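Local coordinates for FdtA domain-containing protein (Helicobacter canadensis MIT 98-5491, PDB 7N67) that probably acts as a cupin-fold 3,4-ketoisomerase that binds dTDP-linked sugars during the biosynthesis of an unusual formylated sugar, at residues Cys87-Asn92 and Arg117-Phe122; Met23-Leu28 and Asn96-Ile101; Gln78-Met83 and Leu128-Ser133. All blocks are in the same frame, centred on the assembly; numbering follows the deposited sequence.

Interaction 1 (Cys87-Asn92 and Arg117-Phe122); sequences CEIVLN and REMRNF
The guanidinium of Arg120 has CG2 of Val90 over the centre of one face, 3.4 Å above the plane, and OE2 of Glu88 in plane at its edge. Carboxylate and guanidinium stand almost perpendicular, 87° apart, a setting consistent with the lack of a flat two-bond pairing. The salt bridge is lopsided: Glu88 OE1 comes within 2.8 Å of Arg120 NH2 but through a bent, weak hydrogen bond, and the NE to OE2 bond is long and weak too. ND2 of Asn121 meets Glu88 OE2 at 2.8 Å, in its own amide plane and nearly along the C-O bond, though with a bent N-H; OE1 probably also bonds Ser99 OG on strand 98-102, though the modelled pair is implausibly short. At the end of the pair, the Phe122 ring receives Cys87 obliquely, with SG 4.3 Å from the ring centroid in a sulfur-aromatic contact and CB 3.4 Å from CD2. These groups decorate two antiparallel strands in the five-stranded sheet of a cupin-type barrel. Glu88-Arg120 and Val90-Glu118 are the hydrogen-bonded pairs of these two strands, each closed by two backbone bonds; Ile89-Met119 and Leu91-Arg117 are non-hydrogen-bonded. On the face bearing these last four side chains, Met119 CB is touched by both Ile89 CD1 and Cys87 SG, and Leu91 CD2 lies 3.6 Å from Arg117 CB. With CG set between backbone N and carbonyl carbon (chi1 84°), Arg117 then folds away toward His71, a dTDP-binding residue, and its NH2 bonds Met115 O. The Met119 side chain lies about 5 Å from the bound thymidine diphosphate at the nearest atoms.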
loop_
_atom_site.group_PDB
_atom_site.type_symbol
_atom_site.label_atom_id
_atom_site.label_comp_id
_atom_site.label_asym_id
_atom_site.label_seq_id
_atom_site.Cartn_x
_atom_site.Cartn_y
_atom_site.Cartn_z
ATOM N N CYS B 87 -8.903 9.079 -1.274
ATOM C CA CYS B 87 -10.217 9.339 -0.667
ATOM C C CYS B 87 -10.825 10.600 -1.272
ATOM O O CYS B 87 -10.146 11.282 -2.057
ATOM C CB CYS B 87 -10.105 9.367 0.849
ATOM S SG CYS B 87 -9.890 11.022 1.524
ATOM N N GLU B 88 -12.101 10.823 -0.976
ATOM C CA GLU B 88 -12.851 12.014 -1.418
ATOM C C GLU B 88 -12.999 12.958 -0.225
ATOM O O GLU B 88 -13.773 12.630 0.693
ATOM C CB GLU B 88 -14.198 11.596 -2.002
ATOM C CG GLU B 88 -14.903 12.753 -2.667
ATOM C CD GLU B 88 -16.305 12.431 -3.134
ATOM O OE1 GLU B 88 -17.091 13.383 -3.335
ATOM O OE2 GLU B 88 -16.606 11.228 -3.278
ATOM N N ILE B 89 -12.293 14.088 -0.254
ATOM C CA ILE B 89 -12.483 15.189 0.740
ATOM C C ILE B 89 -13.715 15.985 0.325
ATOM O O ILE B 89 -13.745 16.425 -0.824
ATOM C CB ILE B 89 -11.258 16.113 0.869
ATOM C CG1 ILE B 89 -9.935 15.344 0.965
ATOM C CG2 ILE B 89 -11.453 17.046 2.054
ATOM C CD1 ILE B 89 -9.909 14.306 2.046
ATOM N N VAL B 90 -14.674 16.149 1.241
ATOM C CA VAL B 90 -15.905 16.967 1.029
ATOM C C VAL B 90 -15.864 18.152 1.996
ATOM O O VAL B 90 -15.852 17.936 3.224
ATOM C CB VAL B 90 -17.207 16.158 1.199
ATOM C CG1 VAL B 90 -18.413 16.962 0.738
ATOM C CG2 VAL B 90 -17.155 14.823 0.474
ATOM N N LEU B 91 -15.893 19.349 1.418
ATOM C CA LEU B 91 -15.655 20.659 2.063
ATOM C C LEU B 91 -16.942 21.481 1.996
ATOM O O LEU B 91 -17.580 21.550 0.923
ATOM C CB LEU B 91 -14.538 21.384 1.309
ATOM C CG LEU B 91 -13.148 20.764 1.411
ATOM C CD1 LEU B 91 -12.121 21.700 0.787
ATOM C CD2 LEU B 91 -12.793 20.438 2.864
ATOM N N ASN B 92 -17.292 22.113 3.103
ATOM C CA ASN B 92 -18.546 22.881 3.195
ATOM C C ASN B 92 -18.280 24.039 4.143
ATOM O O ASN B 92 -17.841 23.761 5.267
ATOM C CB ASN B 92 -19.702 21.980 3.634
ATOM C CG ASN B 92 -21.026 22.707 3.563
ATOM O OD1 ASN B 92 -21.275 23.631 4.340
ATOM N ND2 ASN B 92 -21.851 22.322 2.605
ATOM N N ARG B 117 -15.549 19.629 7.111
ATOM C CA ARG B 117 -14.885 18.691 6.170
ATOM C C ARG B 117 -15.284 17.264 6.539
ATOM O O ARG B 117 -15.491 16.982 7.748
ATOM C CB ARG B 117 -13.363 18.894 6.108
ATOM C CG ARG B 117 -12.538 18.187 7.177
ATOM C CD ARG B 117 -12.769 18.734 8.583
ATOM N NE ARG B 117 -12.540 20.175 8.658
ATOM C CZ ARG B 117 -11.340 20.748 8.775
ATOM N NH1 ARG B 117 -10.247 20.000 8.835
ATOM N NH2 ARG B 117 -11.230 22.065 8.820
ATOM N N GLU B 118 -15.438 16.437 5.505
ATOM C CA GLU B 118 -15.576 14.967 5.614
ATOM C C GLU B 118 -14.573 14.315 4.651
ATOM O O GLU B 118 -14.136 14.969 3.694
ATOM C CB GLU B 118 -17.017 14.542 5.313
ATOM C CG GLU B 118 -18.047 15.503 5.857
ATOM C CD GLU B 118 -19.481 15.011 5.810
ATOM O OE1 GLU B 118 -19.711 13.924 5.257
ATOM O OE2 GLU B 118 -20.365 15.736 6.320
ATOM N N MET B 119 -14.234 13.059 4.900
ATOM C CA MET B 119 -13.361 12.290 4.003
ATOM C C MET B 119 -13.979 10.905 3.853
ATOM O O MET B 119 -14.068 10.173 4.842
ATOM C CB MET B 119 -11.905 12.232 4.494
ATOM C CG MET B 119 -11.692 12.263 6.002
ATOM S SD MET B 119 -11.883 13.880 6.854
ATOM C CE MET B 119 -10.422 14.802 6.376
ATOM N N ARG B 120 -14.444 10.605 2.642
ATOM C CA ARG B 120 -15.222 9.378 2.335
ATOM C C ARG B 120 -14.632 8.672 1.107
ATOM O O ARG B 120 -13.671 9.203 0.502
ATOM C CB ARG B 120 -16.686 9.769 2.151
ATOM C CG ARG B 120 -16.891 10.980 1.257
ATOM C CD ARG B 120 -18.357 11.193 0.934
ATOM N NE ARG B 120 -18.529 11.706 -0.422
ATOM C CZ ARG B 120 -19.448 12.605 -0.785
ATOM N NH1 ARG B 120 -20.276 13.122 0.117
ATOM N NH2 ARG B 120 -19.510 12.985 -2.052
ATOM N N ASN B 121 -15.138 7.475 0.807
ATOM C CA ASN B 121 -14.688 6.647 -0.345
ATOM C C ASN B 121 -13.179 6.403 -0.228
ATOM O O ASN B 121 -12.480 6.438 -1.246
ATOM C CB ASN B 121 -15.114 7.298 -1.665
ATOM C CG ASN B 121 -16.616 7.490 -1.713
ATOM O OD1 ASN B 121 -17.356 6.599 -1.303
ATOM N ND2 ASN B 121 -17.077 8.639 -2.191
ATOM N N PHE B 122 -12.701 6.206 0.997
ATOM C CA PHE B 122 -11.327 5.753 1.282
ATOM C C PHE B 122 -11.138 4.450 0.525
ATOM O O PHE B 122 -11.983 3.579 0.689
ATOM C CB PHE B 122 -11.106 5.491 2.771
ATOM C CG PHE B 122 -10.727 6.698 3.585
ATOM C CD1 PHE B 122 -11.598 7.214 4.537
ATOM C CD2 PHE B 122 -9.485 7.300 3.418
ATOM C CE1 PHE B 122 -11.235 8.313 5.295
ATOM C CE2 PHE B 122 -9.132 8.403 4.171
ATOM C CZ PHE B 122 -10.004 8.908 5.106
#

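Interaction 2 (Met23-Leu28 and Asn96-Ile101)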
loop_
_atom_site.group_PDB
_atom_site.type_symbol
_atom_site.label_atom_id
_atom_site.label_comp_id
_atom_site.label_asym_id
_atom_site.label_seq_id
_atom_site.Cartn_x
_atom_site.Cartn_y
_atom_site.Cartn_z
ATOM N N MET B 23 -14.204 29.498 -1.533
ATOM C CA MET B 23 -14.034 28.740 -0.255
ATOM C C MET B 23 -12.557 28.756 0.183
ATOM O O MET B 23 -11.696 28.830 -0.702
ATOM C CB MET B 23 -14.461 27.277 -0.422
ATOM C CG MET B 23 -15.909 27.076 -0.781
ATOM S SD MET B 23 -16.270 25.322 -0.937
ATOM C CE MET B 23 -16.754 24.877 0.729
ATOM N N ASP B 24 -12.276 28.635 1.488
ATOM C CA ASP B 24 -10.909 28.763 2.057
ATOM C C ASP B 24 -10.180 27.405 2.057
ATOM O O ASP B 24 -9.837 26.894 3.153
ATOM C CB ASP B 24 -10.936 29.393 3.452
ATOM C CG ASP B 24 -9.554 29.901 3.846
ATOM O OD1 ASP B 24 -8.713 30.025 2.927
ATOM O OD2 ASP B 24 -9.322 30.156 5.060
ATOM N N TYR B 25 -9.906 26.867 0.867
ATOM C CA TYR B 25 -9.063 25.666 0.630
ATOM C C TYR B 25 -8.098 26.030 -0.495
ATOM O O TYR B 25 -8.440 26.911 -1.288
ATOM C CB TYR B 25 -9.902 24.417 0.305
ATOM C CG TYR B 25 -10.488 24.377 -1.084
ATOM C CD1 TYR B 25 -9.766 23.856 -2.141
ATOM C CD2 TYR B 25 -11.742 24.903 -1.365
ATOM C CE1 TYR B 25 -10.255 23.854 -3.436
ATOM C CE2 TYR B 25 -12.259 24.898 -2.657
ATOM C CZ TYR B 25 -11.510 24.368 -3.695
ATOM O OH TYR B 25 -11.979 24.316 -4.972
ATOM N N LYS B 26 -6.943 25.374 -0.552
ATOM C CA LYS B 26 -6.024 25.467 -1.716
ATOM C C LYS B 26 -5.461 24.079 -2.035
ATOM O O LYS B 26 -5.107 23.327 -1.087
ATOM C CB LYS B 26 -4.913 26.495 -1.474
ATOM C CG LYS B 26 -4.030 26.764 -2.688
ATOM C CD LYS B 26 -3.498 28.191 -2.794
ATOM C CE LYS B 26 -2.316 28.490 -1.887
ATOM N NZ LYS B 26 -1.013 28.466 -2.605
ATOM N N ILE B 27 -5.418 23.758 -3.327
ATOM C CA ILE B 27 -4.690 22.575 -3.860
ATOM C C ILE B 27 -3.205 22.942 -3.852
ATOM O O ILE B 27 -2.866 23.962 -4.459
ATOM C CB ILE B 27 -5.142 22.184 -5.282
ATOM C CG1 ILE B 27 -6.664 22.114 -5.436
ATOM C CG2 ILE B 27 -4.469 20.882 -5.711
ATOM C CD1 ILE B 27 -7.309 21.008 -4.663
ATOM N N LEU B 28 -2.367 22.132 -3.199
ATOM C CA LEU B 28 -0.897 22.347 -3.139
ATOM C C LEU B 28 -0.230 21.289 -4.023
ATOM O O LEU B 28 -0.480 20.092 -3.803
ATOM C CB LEU B 28 -0.442 22.261 -1.682
ATOM C CG LEU B 28 -1.206 23.156 -0.706
ATOM C CD1 LEU B 28 -0.815 22.854 0.730
ATOM C CD2 LEU B 28 -0.972 24.628 -1.001
ATOM N N ASN B 96 -22.704 25.130 -0.568
ATOM C CA ASN B 96 -22.662 23.814 -1.270
ATOM C C ASN B 96 -21.354 23.053 -0.993
ATOM O O ASN B 96 -20.279 23.691 -0.881
ATOM C CB ASN B 96 -22.807 23.980 -2.785
ATOM C CG ASN B 96 -24.146 24.564 -3.180
ATOM O OD1 ASN B 96 -24.250 25.768 -3.390
ATOM N ND2 ASN B 96 -25.171 23.729 -3.259
ATOM N N ASP B 97 -21.465 21.729 -0.897
ATOM C CA ASP B 97 -20.331 20.777 -0.851
ATOM C C ASP B 97 -19.422 20.970 -2.079
ATOM O O ASP B 97 -19.965 21.073 -3.207
ATOM C CB ASP B 97 -20.849 19.338 -0.794
ATOM C CG ASP B 97 -21.319 18.868 0.581
ATOM O OD1 ASP B 97 -21.222 19.645 1.585
ATOM O OD2 ASP B 97 -21.767 17.698 0.642
ATOM N N LYS B 98 -18.098 21.050 -1.853
ATOM C CA LYS B 98 -17.018 20.911 -2.873
ATOM C C LYS B 98 -16.283 19.593 -2.617
ATOM O O LYS B 98 -15.745 19.421 -1.498
ATOM C CB LYS B 98 -16.032 22.080 -2.798
ATOM C CG LYS B 98 -15.586 22.642 -4.140
ATOM C CD LYS B 98 -14.297 22.058 -4.674
ATOM C CE LYS B 98 -13.926 22.582 -6.048
ATOM N NZ LYS B 98 -14.730 21.956 -7.124
ATOM N N SER B 99 -16.297 18.673 -3.585
ATOM C CA SER B 99 -15.514 17.413 -3.538
ATOM C C SER B 99 -14.111 17.671 -4.086
ATOM O O SER B 99 -14.004 18.310 -5.136
ATOM C CB SER B 99 -16.206 16.324 -4.277
ATOM O OG SER B 99 -17.176 15.736 -3.424
ATOM N N ILE B 100 -13.071 17.253 -3.365
ATOM C CA ILE B 100 -11.673 17.217 -3.891
ATOM C C ILE B 100 -11.158 15.798 -3.722
ATOM O O ILE B 100 -11.096 15.316 -2.575
ATOM C CB ILE B 100 -10.756 18.239 -3.208
ATOM C CG1 ILE B 100 -11.235 19.664 -3.481
ATOM C CG2 ILE B 100 -9.314 18.048 -3.655
ATOM C CD1 ILE B 100 -11.310 20.507 -2.237
ATOM N N ILE B 101 -10.830 15.150 -4.829
ATOM C CA ILE B 101 -10.237 13.786 -4.799
ATOM C C ILE B 101 -8.737 13.949 -4.602
ATOM O O ILE B 101 -8.134 14.664 -5.401
ATOM C CB ILE B 101 -10.574 12.981 -6.065
ATOM C CG1 ILE B 101 -12.038 12.540 -6.041
ATOM C CG2 ILE B 101 -9.618 11.804 -6.196
ATOM C CD1 ILE B 101 -12.826 12.954 -7.258
#
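Ile100 places its CD1 methyl over one face of the Tyr25 ring, 3.6 Å above the plane and displaced toward the rim, a CH-pi contact with 3.9 Å between CD1 and the ring centroid. The methyl is nearest CD1 and CE1 on one side of the ring. The other branch of Ile100 is used as well: CG2 meets CD1 of Ile27 at 3.7 Å, the two side chains sliding past each other in opposite directions. The two branches of Ile100 thus touch two residues of 23-28. Toward the start of both segments, Met23 reaches Lys98 near its root, with SD 3.7 Å from Lys98 CB; the rest of the lysine chain runs by the Tyr25 hydroxyl, too close in the model for its geometry to be trusted.

Torsions explain how Tyr25 arrives there. Its CG sits between the backbone N and the carbonyl carbon (chi1 75°), and chi2 of 87° turns the ring broadside to the isoleucine. Ile27, by contrast, has CG1 beside its backbone N, which carries CD1 across to Ile100. The two strand segments are 10.3 Å apart at their axes and only 18° from parallel, so side chains alone bridge them, as expected of facing sheets rather than neighbouring strands.

Leu91 and Leu109 pack on both Tyr25 and Ile100 from the strands alongside. Strand 25-35 is backbone-bonded to strand 107-111 in one sheet, and strand 98-102, an outermost strand, within this chain, of the other sheet, is bonded to strand 87-92; the contact joins the two sheets of the cupin-type barrel near one edge, at the protein surface.

Interaction 3 (Gln78-Met83 and Leu128-Ser133); sequences QVLIMM and LLVLAS
Four backbone hydrogen bonds join Gln78-Met83 to Leu128-Ser133, two in each of the hydrogen-bonded pairs Val79-Leu131 and Ile81-Leu129. They are short and straight: Leu129 N to Ile81 O measures 2.7 Å with 169° at the hydrogen, and Val79 N to Leu131 O is 2.8 Å. The strands run antiparallel at 163°, and the intervening pairs Gln78-Ala132 and Leu80-Val130 are non-hydrogen-bonded. CA-H...O contacts supplement the ladder, among them Gln78 CA to Leu131 O at 3.2 Å.

Apolar packing lines both faces. On the face of Gln78, Leu80 and Met82, Leu128 has CG anti to the backbone N (chi1 171°), and its chain leans across the strand pair and brings CD1 to 3.6 Å from Met82 SD; the same methyl also reaches the side chain of Leu80. Leu80 and Val130 lie side by side, CD1 facing CG1. On the reverse face Ile81 CD1 meets Leu131 CD2 at 4.1 Å, and the sulfur of Met83, at the corner where the chain leaves this strand, approaches Leu129 CD2 at 3.9 Å.

The polar exception is Gln78. Val130 CG1 presses against its amide, 3.5 Å from CD, while NE2 is hydrogen-bonded to the OH of Tyr57, a residue of the thymidine diphosphate pocket. The Gln78 side chain itself is about 6 Å from the bound nucleotide at the nearest atoms.

Within the six-stranded antiparallel sheet of this cupin-type barrel, strand 78-84 has strand 107-111 on its other side and strand 127-132 has strand 55-60. The face of Ile81, Leu129 and Leu131 meets Leu43 of strand 38-44 and packs against Ile56, Tyr58 and Met83 of the second subunit.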
loop_
_atom_site.group_PDB
_atom_site.type_symbol
_atom_site.label_atom_id
_atom_site.label_comp_id
_atom_site.label_asym_id
_atom_site.label_seq_id
_atom_site.Cartn_x
_atom_site.Cartn_y
_atom_site.Cartn_z
ATOM N N GLN B 78 -5.221 23.253 8.496
ATOM C CA GLN B 78 -4.650 21.898 8.261
ATOM C C GLN B 78 -4.146 21.813 6.818
ATOM O O GLN B 78 -4.655 22.572 5.971
ATOM C CB GLN B 78 -5.688 20.810 8.527
ATOM C CG GLN B 78 -6.054 20.635 9.998
ATOM C CD GLN B 78 -6.927 19.418 10.179
ATOM O OE1 GLN B 78 -7.520 18.923 9.232
ATOM N NE2 GLN B 78 -7.006 18.899 11.390
ATOM N N VAL B 79 -3.177 20.924 6.561
ATOM C CA VAL B 79 -2.807 20.469 5.187
ATOM C C VAL B 79 -2.922 18.940 5.126
ATOM O O VAL B 79 -2.256 18.269 5.925
ATOM C CB VAL B 79 -1.406 20.957 4.789
ATOM C CG1 VAL B 79 -0.867 20.210 3.577
ATOM C CG2 VAL B 79 -1.397 22.446 4.532
ATOM N N LEU B 80 -3.725 18.433 4.186
ATOM C CA LEU B 80 -4.043 16.988 4.015
ATOM C C LEU B 80 -3.201 16.428 2.874
ATOM O O LEU B 80 -3.089 17.099 1.842
ATOM C CB LEU B 80 -5.532 16.828 3.693
ATOM C CG LEU B 80 -6.456 16.689 4.894
ATOM C CD1 LEU B 80 -6.409 17.928 5.761
ATOM C CD2 LEU B 80 -7.872 16.390 4.434
ATOM N N ILE B 81 -2.629 15.248 3.073
ATOM C CA ILE B 81 -1.859 14.505 2.036
ATOM C C ILE B 81 -2.250 13.028 2.110
ATOM O O ILE B 81 -2.083 12.447 3.189
ATOM C CB ILE B 81 -0.362 14.709 2.283
ATOM C CG1 ILE B 81 -0.043 16.203 2.389
ATOM C CG2 ILE B 81 0.442 14.006 1.200
ATOM C CD1 ILE B 81 1.339 16.511 2.873
ATOM N N MET B 82 -2.808 12.471 1.032
ATOM C CA MET B 82 -3.003 10.998 0.902
ATOM C C MET B 82 -1.661 10.359 0.573
ATOM O O MET B 82 -1.242 10.424 -0.591
ATOM C CB MET B 82 -3.992 10.626 -0.206
ATOM C CG MET B 82 -5.408 11.008 0.131
ATOM S SD MET B 82 -5.955 10.310 1.708
ATOM C CE MET B 82 -6.012 8.574 1.276
ATOM N N MET B 83 -1.042 9.719 1.554
ATOM C CA MET B 83 0.263 9.051 1.341
ATOM C C MET B 83 0.060 7.709 0.626
ATOM O O MET B 83 0.996 7.268 -0.036
ATOM C CB MET B 83 1.010 8.839 2.660
ATOM C CG MET B 83 2.455 9.219 2.532
ATOM S SD MET B 83 2.862 10.410 3.800
ATOM C CE MET B 83 3.901 9.372 4.821
ATOM N N LEU B 128 -3.890 8.679 5.321
ATOM C CA LEU B 128 -3.956 10.152 5.212
ATOM C C LEU B 128 -2.998 10.747 6.235
ATOM O O LEU B 128 -3.029 10.293 7.402
ATOM C CB LEU B 128 -5.389 10.586 5.490
ATOM C CG LEU B 128 -5.622 12.090 5.625
ATOM C CD1 LEU B 128 -5.360 12.797 4.304
ATOM C CD2 LEU B 128 -7.042 12.362 6.094
ATOM N N LEU B 129 -2.150 11.680 5.799
ATOM C CA LEU B 129 -1.284 12.487 6.692
ATOM C C LEU B 129 -1.908 13.870 6.823
ATOM O O LEU B 129 -2.384 14.393 5.796
ATOM C CB LEU B 129 0.125 12.567 6.095
ATOM C CG LEU B 129 1.106 13.436 6.874
ATOM C CD1 LEU B 129 1.367 12.869 8.266
ATOM C CD2 LEU B 129 2.399 13.591 6.091
ATOM N N VAL B 130 -1.925 14.426 8.036
ATOM C CA VAL B 130 -2.468 15.795 8.298
ATOM C C VAL B 130 -1.416 16.609 9.055
ATOM O O VAL B 130 -1.009 16.202 10.166
ATOM C CB VAL B 130 -3.805 15.753 9.066
ATOM C CG1 VAL B 130 -4.372 17.151 9.282
ATOM C CG2 VAL B 130 -4.835 14.885 8.359
ATOM N N LEU B 131 -0.980 17.701 8.451
ATOM C CA LEU B 131 -0.127 18.728 9.096
ATOM C C LEU B 131 -1.074 19.761 9.705
ATOM O O LEU B 131 -1.890 20.324 8.935
ATOM C CB LEU B 131 0.770 19.349 8.020
ATOM C CG LEU B 131 2.029 18.566 7.619
ATOM C CD1 LEU B 131 1.925 17.081 7.902
ATOM C CD2 LEU B 131 2.345 18.784 6.156
ATOM N N ALA B 132 -1.026 19.956 11.026
ATOM C CA ALA B 132 -1.939 20.862 11.764
ATOM C C ALA B 132 -1.165 22.043 12.368
ATOM O O ALA B 132 -0.020 21.823 12.829
ATOM C CB ALA B 132 -2.690 20.084 12.822
ATOM N N SER B 133 -1.841 23.205 12.437
ATOM C CA SER B 133 -1.332 24.542 12.844
ATOM C C SER B 133 -1.282 24.707 14.366
ATOM O O SER B 133 -0.795 25.762 14.806
ATOM C CB SER B 133 -2.183 25.647 12.237
ATOM O OG SER B 133 -3.470 25.739 12.869
#

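How the interactions relate
Interactions 1 and 3 are both antiparallel strand pairs with backbone ladders, but they belong to opposite sheets of the barrel; interaction 2 spans the two sheets by side chains alone. Interaction 3 is wholly buried and largely apolar, with Gln78 the polar exception and one face toward the second subunit. Interaction 1 is mostly buried yet carries a charged outer face, while interaction 2 lies largely at the surface. Strand 87-92 links interactions 1 and 2, since it also pairs with 98-102, and Leu91 CD1 packs on Ile100 CD1. Inside the barrel, Leu80 CD2 meets Met119 CE and Ile89 CD1, bringing interactions 1 and 3 together near the nucleotide site.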